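Local coordinates for Cobalt/magnesium transport protein CorA (Methanocaldococcus jannaschii, PDB 4EGW) that carries magnesium ions into the cell as a homopentameric channel that closes when cytoplasmic magnesium is high and opens when it falls, at residues E107-T111 against K204-F209; L173-E177 against M252-Y256; L180-E184 against V259-M263. All coordinates share one frame; numbering follows the deposited sequence.

In the fold
From the N terminus, residues 107-111 come first, at the start of strand 110-119, and interaction 1 carries them across to helix 193-225, closing a loop of over 90 residues. Inside that loop runs helix 156-186, whose residues 173-177 and 180-184 open interactions 2 and 3; both close later, on helix 233-270. Every pair of contacts therefore crosses along the chain and none nests. Interaction 1 ties the sheet to helix 193-225, while interactions 2 and 3, about 11 Å apart between centres, join helices 156-186 and 233-270. Leu206, in the helical segment of interaction 1 but facing away from the strand, touches Leu176 and Tyr256 of interaction 2 and Leu260 of interaction 3.

Interaction 1 (E107-T111 against K204-F209); sequences EDITT and KTLVYF
Thr110 leads its strand past Thr205 with the two CA atoms 5.2 Å apart, so that the extended backbone of 108-111 lies directly against the helix of 204-209. One hydrogen bond joins the two segments at this point, from Thr205 OG1 to Ile109 O, 2.9 Å long. The hydroxyl meets the carbonyl from the side, at a C=O...donor angle of 121° and somewhat out of the carbonyl plane. OG1, anti to the carbonyl carbon at chi1 -76°, is the branch of Thr205 that reaches the strand. The backbones are close enough here for a CH...O contact as well, Thr205 CA lying 3.3 Å from Ile109 O. The methyl CG2 of Thr205 lies over a face of the Phe209 ring, one helical turn on.

Next along the strand, Thr110 lays its CB over the Tyr208 ring, 3.6 Å from the centroid and 12° off the normal, a CH-pi contact extended by CG2 above CD2 and CE2. The two side chains run alongside each other, pointing the same way, while Thr110 OG1 is hydrogen-bonded to Glu106. Thr111 divides its branches likewise: CG2 comes to the edge of the Phe209 ring, 3.4 Å from CD1, and OG1 is hydrogen-bonded to Ser212. Ile109 CG2 adds an apolar touch, 3.9 Å from Phe209 CZ. Near the loop end, Asp108 OD2 lies 4.5 Å from Lys204 NZ, opposite charges too far apart for a salt bridge.

Tyr169 of helix 156-186 meets Phe209 edge-to-face. Backbone bonds between Thr110 and Leu104 place the contact where antiparallel strands 96-104 and 110-119 join in a hairpin, and the arrangement is that of a beta-hairpin packed on a long helix, the junction between sheet and helices in the CorA cytoplasmic domain.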
loop_
_atom_site.group_PDB
_atom_site.type_symbol
_atom_site.label_atom_id
_atom_site.label_comp_id
_atom_site.label_asym_id
_atom_site.label_seq_id
_atom_site.Cartn_x
_atom_site.Cartn_y
_atom_site.Cartn_z
ATOM N N GLU A 107 -0.101 15.008 14.866
ATOM C CA GLU A 107 0.615 16.052 14.154
ATOM C C GLU A 107 1.867 15.398 13.574
ATOM O O GLU A 107 2.202 15.601 12.407
ATOM C CB GLU A 107 1.008 17.187 15.102
ATOM C CG GLU A 107 1.875 18.266 14.458
ATOM C CD GLU A 107 2.659 19.080 15.477
ATOM O OE1 GLU A 107 3.604 18.523 16.077
ATOM O OE2 GLU A 107 2.336 20.274 15.676
ATOM N N ASP A 108 2.545 14.597 14.396
ATOM C CA ASP A 108 3.692 13.808 13.947
ATOM C C ASP A 108 3.418 12.318 14.149
ATOM O O ASP A 108 2.686 11.932 15.056
ATOM C CB ASP A 108 4.967 14.222 14.688
ATOM C CG ASP A 108 6.104 14.575 13.742
ATOM O OD1 ASP A 108 5.905 15.441 12.860
ATOM O OD2 ASP A 108 7.195 13.976 13.872
ATOM N N ILE A 109 4.008 11.479 13.305
ATOM C CA ILE A 109 3.711 10.049 13.333
ATOM C C ILE A 109 4.704 9.247 14.168
ATOM O O ILE A 109 5.903 9.529 14.176
ATOM C CB ILE A 109 3.694 9.448 11.921
ATOM C CG1 ILE A 109 2.633 10.126 11.050
ATOM C CG2 ILE A 109 3.440 7.952 11.992
ATOM C CD1 ILE A 109 3.037 11.497 10.549
ATOM N N THR A 110 4.191 8.244 14.871
ATOM C CA THR A 110 5.018 7.277 15.594
ATOM C C THR A 110 4.305 5.926 15.519
ATOM O O THR A 110 3.397 5.761 14.710
ATOM C CB THR A 110 5.302 7.686 17.068
ATOM O OG1 THR A 110 4.082 7.712 17.818
ATOM C CG2 THR A 110 5.988 9.056 17.140
ATOM N N THR A 111 4.728 4.949 16.314
ATOM C CA THR A 111 4.021 3.678 16.353
ATOM C C THR A 111 3.524 3.382 17.750
ATOM O O THR A 111 3.949 4.011 18.716
ATOM C CB THR A 111 4.887 2.513 15.903
ATOM O OG1 THR A 111 5.920 2.293 16.864
ATOM C CG2 THR A 111 5.489 2.790 14.545
ATOM N N LYS A 204 12.322 11.369 13.749
ATOM C CA LYS A 204 11.520 10.897 14.863
ATOM C C LYS A 204 10.561 9.838 14.364
ATOM O O LYS A 204 10.483 8.744 14.920
ATOM C CB LYS A 204 10.745 12.075 15.465
ATOM C CG LYS A 204 10.019 11.808 16.784
ATOM C CD LYS A 204 9.685 13.141 17.478
ATOM C CE LYS A 204 8.677 12.991 18.615
ATOM N NZ LYS A 204 7.384 13.690 18.323
ATOM N N THR A 205 9.835 10.158 13.300
ATOM C CA THR A 205 8.896 9.192 12.752
ATOM C C THR A 205 9.645 7.909 12.413
ATOM O O THR A 205 9.337 6.844 12.953
ATOM C CB THR A 205 8.187 9.723 11.484
ATOM O OG1 THR A 205 7.173 10.668 11.854
ATOM C CG2 THR A 205 7.560 8.576 10.724
ATOM N N LEU A 206 10.657 8.037 11.554
ATOM C CA LEU A 206 11.452 6.912 11.055
ATOM C C LEU A 206 12.031 6.037 12.165
ATOM O O LEU A 206 11.935 4.804 12.118
ATOM C CB LEU A 206 12.584 7.425 10.162
ATOM C CG LEU A 206 12.353 7.315 8.652
ATOM C CD1 LEU A 206 10.896 7.038 8.330
ATOM C CD2 LEU A 206 12.828 8.556 7.947
ATOM N N VAL A 207 12.632 6.677 13.162
ATOM C CA VAL A 207 13.173 5.952 14.298
ATOM C C VAL A 207 12.162 4.957 14.878
ATOM O O VAL A 207 12.521 3.822 15.180
ATOM C CB VAL A 207 13.631 6.923 15.408
ATOM C CG1 VAL A 207 14.272 6.156 16.546
ATOM C CG2 VAL A 207 14.604 7.951 14.853
ATOM N N TYR A 208 10.909 5.395 15.038
ATOM C CA TYR A 208 9.839 4.574 15.612
ATOM C C TYR A 208 9.494 3.434 14.667
ATOM O O TYR A 208 9.328 2.282 15.085
ATOM C CB TYR A 208 8.575 5.421 15.885
ATOM C CG TYR A 208 8.478 6.019 17.290
ATOM C CD1 TYR A 208 7.918 5.298 18.342
ATOM C CD2 TYR A 208 8.940 7.305 17.556
ATOM C CE1 TYR A 208 7.831 5.840 19.628
ATOM C CE2 TYR A 208 8.860 7.854 18.838
ATOM C CZ TYR A 208 8.306 7.118 19.872
ATOM O OH TYR A 208 8.228 7.667 21.141
ATOM N N PHE A 209 9.379 3.766 13.385
ATOM C CA PHE A 209 9.115 2.758 12.377
ATOM C C PHE A 209 10.200 1.715 12.359
ATOM O O PHE A 209 9.931 0.528 12.257
ATOM C CB PHE A 209 9.016 3.387 10.998
ATOM C CG PHE A 209 7.662 3.939 10.694
ATOM C CD1 PHE A 209 6.729 4.097 11.703
ATOM C CD2 PHE A 209 7.312 4.280 9.397
ATOM C CE1 PHE A 209 5.482 4.607 11.432
ATOM C CE2 PHE A 209 6.063 4.794 9.109
ATOM C CZ PHE A 209 5.141 4.953 10.120
#

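Interaction 2 (L173-E177 against M252-Y256); sequences LMNLE and MSATY. With BU1 (1,4-butanediol), chain G.
Tyr256 puts its ring into the space between the two helices and meets Leu173, Leu176 and Glu177 at once. Leu176 CD2 comes in obliquely, 3.4 Å from Tyr256 CD2, the two side chains sliding past each other in opposite directions. Leu173 approaches at the rim, its CB in the ring plane and 3.7 Å from Tyr256 CE2, with its methyl CD2 close by as well. At the far end of the ring the phenol oxygen OH lies 3.3 Å from Glu177 OE1, where the two side chains cross at about a right angle and the carboxylate is turned 51° from the ring plane. A 1,4-butanediol molecule is modelled at the ring edge, its exact placement doubtful at this end. Were Tyr256 an alanine, the ring filling this space would be gone, and Leu173 and Leu176 would probably face a gap, with Glu177 OE1 losing the nearby phenol oxygen.

The ring is directed from within its own helix. With CG anti to the carbonyl carbon (chi1 -58°), it swings back over the preceding turn, so that Met252 O sits above one face, offset toward the rim. Leu173 CD2 also packs on Met252 CB at 4.1 Å and touches Ser253, whose hydroxyl is hydrogen-bonded to Leu249 O.

Further out, Lys132 of the second subunit forms a long, weak ion pair with Glu177, and Asn175 is hydrogen-bonded to Asn175 and Arg171 of that subunit. The two segments run almost parallel, their axes 10.6 Å apart at an angle of 19°, as part of the bundle of long helices in the CorA cytoplasmic domain. Helix 193-225 lies along one side of the pair, with Leu202 and Leu206 against Leu176 and with His210 and Leu213 against Ser253.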
loop_
_atom_site.group_PDB
_atom_site.type_symbol
_atom_site.label_atom_id
_atom_site.label_comp_id
_atom_site.label_asym_id
_atom_site.label_seq_id
_atom_site.Cartn_x
_atom_site.Cartn_y
_atom_site.Cartn_z
ATOM N N LEU A 173 5.755 5.260 4.505
ATOM C CA LEU A 173 7.104 5.336 3.966
ATOM C C LEU A 173 7.082 5.946 2.565
ATOM O O LEU A 173 7.748 6.950 2.289
ATOM C CB LEU A 173 7.741 3.949 3.932
ATOM C CG LEU A 173 8.067 3.308 5.285
ATOM C CD1 LEU A 173 7.794 1.827 5.246
ATOM C CD2 LEU A 173 9.514 3.593 5.678
ATOM N N MET A 174 6.312 5.351 1.666
ATOM C CA MET A 174 6.312 5.860 0.309
ATOM C C MET A 174 5.900 7.329 0.374
ATOM O O MET A 174 6.410 8.166 -0.368
ATOM C CB MET A 174 5.410 5.010 -0.586
ATOM C CG MET A 174 5.628 3.508 -0.372
ATOM S SD MET A 174 5.016 2.443 -1.693
ATOM C CE MET A 174 3.351 3.073 -1.908
ATOM N N ASN A 175 5.008 7.640 1.309
ATOM C CA ASN A 175 4.608 9.017 1.580
ATOM C C ASN A 175 5.741 9.857 2.154
ATOM O O ASN A 175 6.082 10.914 1.629
ATOM C CB ASN A 175 3.445 9.034 2.566
ATOM C CG ASN A 175 2.087 8.999 1.880
ATOM O OD1 ASN A 175 1.994 8.959 0.650
ATOM N ND2 ASN A 175 1.022 9.014 2.682
ATOM N N LEU A 176 6.321 9.391 3.249
ATOM C CA LEU A 176 7.437 10.105 3.834
ATOM C C LEU A 176 8.477 10.364 2.763
ATOM O O LEU A 176 9.126 11.409 2.766
ATOM C CB LEU A 176 8.052 9.307 4.974
ATOM C CG LEU A 176 9.421 9.815 5.417
ATOM C CD1 LEU A 176 9.565 9.699 6.927
ATOM C CD2 LEU A 176 10.550 9.079 4.694
ATOM N N GLU A 177 8.623 9.411 1.842
ATOM C CA GLU A 177 9.594 9.533 0.765
ATOM C C GLU A 177 9.336 10.793 -0.035
ATOM O O GLU A 177 10.267 11.441 -0.502
ATOM C CB GLU A 177 9.553 8.316 -0.156
ATOM C CG GLU A 177 10.262 8.553 -1.487
ATOM C CD GLU A 177 10.776 7.277 -2.128
ATOM O OE1 GLU A 177 10.019 6.282 -2.183
ATOM O OE2 GLU A 177 11.942 7.272 -2.578
ATOM N N MET A 252 13.700 0.527 3.441
ATOM C CA MET A 252 13.304 1.876 3.080
ATOM C C MET A 252 13.556 2.779 4.279
ATOM O O MET A 252 14.253 3.794 4.178
ATOM C CB MET A 252 11.824 1.938 2.696
ATOM C CG MET A 252 11.344 0.830 1.747
ATOM S SD MET A 252 9.557 0.958 1.417
ATOM C CE MET A 252 9.252 -0.588 0.562
ATOM N N SER A 253 12.993 2.404 5.424
ATOM C CA SER A 253 13.261 3.140 6.648
ATOM C C SER A 253 14.765 3.339 6.783
ATOM O O SER A 253 15.235 4.438 7.014
ATOM C CB SER A 253 12.706 2.389 7.850
ATOM O OG SER A 253 11.326 2.132 7.660
ATOM N N ALA A 254 15.528 2.272 6.612
ATOM C CA ALA A 254 16.970 2.415 6.635
ATOM C C ALA A 254 17.406 3.431 5.580
ATOM O O ALA A 254 18.047 4.441 5.881
ATOM C CB ALA A 254 17.636 1.071 6.390
ATOM N N THR A 255 17.042 3.165 4.335
ATOM C CA THR A 255 17.409 4.047 3.242
ATOM C C THR A 255 17.074 5.506 3.570
ATOM O O THR A 255 17.853 6.419 3.278
ATOM C CB THR A 255 16.689 3.622 1.960
ATOM O OG1 THR A 255 16.917 2.224 1.740
ATOM C CG2 THR A 255 17.194 4.419 0.773
ATOM N N TYR A 256 15.922 5.715 4.198
ATOM C CA TYR A 256 15.407 7.060 4.421
ATOM C C TYR A 256 16.122 7.811 5.534
ATOM O O TYR A 256 16.411 9.007 5.405
ATOM C CB TYR A 256 13.902 7.025 4.701
ATOM C CG TYR A 256 13.086 6.397 3.595
ATOM C CD1 TYR A 256 13.613 6.221 2.322
ATOM C CD2 TYR A 256 11.781 5.975 3.829
ATOM C CE1 TYR A 256 12.860 5.631 1.311
ATOM C CE2 TYR A 256 11.019 5.388 2.826
ATOM C CZ TYR A 256 11.565 5.217 1.573
ATOM O OH TYR A 256 10.803 4.636 0.589
HETATM C C1 BU1 G . 15.139 10.707 -1.873
HETATM C C2 BU1 G . 14.878 9.253 -2.051
HETATM C C3 BU1 G . 14.993 8.361 -0.860
HETATM C C4 BU1 G . 14.575 6.945 -1.065
HETATM O O5 BU1 G . 14.112 11.478 -1.371
HETATM O O6 BU1 G . 13.838 6.669 -2.206
#

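Interaction 3 (L180-E184 against V259-M263); sequences LEELE and VLTSM. With BU1 (1,4-butanediol), chain G.
Leu180 and Met263 reach toward each other across the helix pair, and their side-chain torsions set which atoms meet. In Leu180, CG stands anti to the carbonyl carbon (chi1 -66°), and the fork beyond it spreads its methyls over several residues of the other helix. CD2 meets Leu260 CD2 at 3.3 Å, the side chains crossing at about a right angle, while CD1 lies 4.1 Å from Val259 CG1.

Met263 behaves differently. As modelled, it leaves its helix in an extended form, then bends at the thioether (chi3 -45°), with CE against the opposite helix. The methyl sits 3.6 Å from Leu183 CB and 3.9 Å from Leu180 CD2, filling the angle between the two leucines; the sulfur SD faces the aliphatic part of Glu184, 4.1 Å from its CG.

All of this joins helix 156-186 to helix 233-270, the long stalk helix that in CorA transporters leads on to the first transmembrane helix. The short segments run nearly parallel, 16° apart, with axes separated by 11.4 Å, a spacing that these long side chains bridge without any hydrogen bond. Helix 193-225 adds a third wall: Val195 and Lys198 lie on Leu183, Ile199 and Leu206 on Leu260.

On another flank the same residues border a bound 1,4-butanediol. Val259 turns its second methyl, CG2, to within 3.7 Å of the diol's C3, and Leu180 CB approaches O5. Extended beyond CG, Glu184 carries its carboxylate past Met263 to the C1 end of the diol; a bound magnesium ion lies near this side chain.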
loop_
_atom_site.group_PDB
_atom_site.type_symbol
_atom_site.label_atom_id
_atom_site.label_comp_id
_atom_site.label_asym_id
_atom_site.label_seq_id
_atom_site.Cartn_x
_atom_site.Cartn_y
_atom_site.Cartn_z
ATOM N N LEU A 180 10.676 13.836 1.447
ATOM C CA LEU A 180 12.114 13.890 1.241
ATOM C C LEU A 180 12.442 14.621 -0.053
ATOM O O LEU A 180 13.226 15.579 -0.057
ATOM C CB LEU A 180 12.715 12.485 1.217
ATOM C CG LEU A 180 12.659 11.666 2.506
ATOM C CD1 LEU A 180 13.355 10.350 2.268
ATOM C CD2 LEU A 180 13.294 12.407 3.678
ATOM N N GLU A 181 11.834 14.174 -1.150
ATOM C CA GLU A 181 12.018 14.845 -2.429
ATOM C C GLU A 181 11.660 16.332 -2.298
ATOM O O GLU A 181 12.397 17.201 -2.780
ATOM C CB GLU A 181 11.203 14.165 -3.540
ATOM C CG GLU A 181 11.878 12.939 -4.188
ATOM C CD GLU A 181 12.956 13.300 -5.228
ATOM O OE1 GLU A 181 12.607 13.845 -6.302
ATOM O OE2 GLU A 181 14.154 13.023 -4.977
ATOM N N GLU A 182 10.542 16.617 -1.628
ATOM C CA GLU A 182 10.102 18.001 -1.412
ATOM C C GLU A 182 11.073 18.748 -0.506
ATOM O O GLU A 182 11.169 19.975 -0.561
ATOM C CB GLU A 182 8.678 18.064 -0.824
ATOM C CG GLU A 182 7.538 17.866 -1.837
ATOM C CD GLU A 182 6.197 18.429 -1.359
ATOM O OE1 GLU A 182 6.203 19.414 -0.585
ATOM O OE2 GLU A 182 5.137 17.890 -1.758
ATOM N N LEU A 183 11.791 17.998 0.324
ATOM C CA LEU A 183 12.747 18.587 1.250
ATOM C C LEU A 183 14.039 18.979 0.545
ATOM O O LEU A 183 14.659 19.977 0.898
ATOM C CB LEU A 183 13.031 17.635 2.411
ATOM C CG LEU A 183 13.300 18.346 3.738
ATOM C CD1 LEU A 183 12.728 19.765 3.729
ATOM C CD2 LEU A 183 12.747 17.536 4.904
ATOM N N GLU A 184 14.434 18.200 -0.459
ATOM C CA GLU A 184 15.656 18.486 -1.212
ATOM C C GLU A 184 15.683 19.902 -1.798
ATOM O O GLU A 184 16.736 20.552 -1.836
ATOM C CB GLU A 184 15.885 17.431 -2.300
ATOM C CG GLU A 184 16.425 16.122 -1.738
ATOM C CD GLU A 184 16.654 15.058 -2.797
ATOM O OE1 GLU A 184 16.325 15.303 -3.978
ATOM O OE2 GLU A 184 17.164 13.972 -2.440
ATOM N N VAL A 259 19.187 9.135 4.004
ATOM C CA VAL A 259 18.917 10.390 3.318
ATOM C C VAL A 259 18.717 11.580 4.257
ATOM O O VAL A 259 19.097 12.697 3.925
ATOM C CB VAL A 259 17.658 10.279 2.452
ATOM C CG1 VAL A 259 17.242 11.660 1.972
ATOM C CG2 VAL A 259 17.889 9.328 1.288
ATOM N N LEU A 260 18.108 11.349 5.415
ATOM C CA LEU A 260 17.908 12.422 6.382
ATOM C C LEU A 260 19.177 12.747 7.182
ATOM O O LEU A 260 19.311 13.846 7.720
ATOM C CB LEU A 260 16.749 12.095 7.317
ATOM C CG LEU A 260 15.391 12.038 6.619
ATOM C CD1 LEU A 260 14.471 11.116 7.358
ATOM C CD2 LEU A 260 14.776 13.415 6.494
ATOM N N THR A 261 20.108 11.802 7.261
ATOM C CA THR A 261 21.397 12.088 7.882
ATOM C C THR A 261 22.154 13.061 6.987
ATOM O O THR A 261 22.843 13.962 7.468
ATOM C CB THR A 261 22.261 10.811 8.084
ATOM O OG1 THR A 261 22.824 10.398 6.831
ATOM C CG2 THR A 261 21.444 9.667 8.666
ATOM N N SER A 262 22.020 12.877 5.678
ATOM C CA SER A 262 22.720 13.721 4.718
ATOM C C SER A 262 22.132 15.113 4.732
ATOM O O SER A 262 22.844 16.102 4.892
ATOM C CB SER A 262 22.620 13.155 3.301
ATOM O OG SER A 262 23.151 11.848 3.242
ATOM N N MET A 263 20.817 15.180 4.579
ATOM C CA MET A 263 20.140 16.456 4.483
ATOM C C MET A 263 20.451 17.255 5.731
ATOM O O MET A 263 20.703 18.461 5.653
ATOM C CB MET A 263 18.632 16.268 4.278
ATOM C CG MET A 263 18.308 15.326 3.103
ATOM S SD MET A 263 16.679 15.441 2.314
ATOM C CE MET A 263 15.627 15.529 3.750
HETATM C C1 BU1 G . 15.139 10.707 -1.873
HETATM C C2 BU1 G . 14.878 9.253 -2.051
HETATM C C3 BU1 G . 14.993 8.361 -0.860
HETATM C C4 BU1 G . 14.575 6.945 -1.065
HETATM O O5 BU1 G . 14.112 11.478 -1.371
HETATM O O6 BU1 G . 13.838 6.669 -2.206
#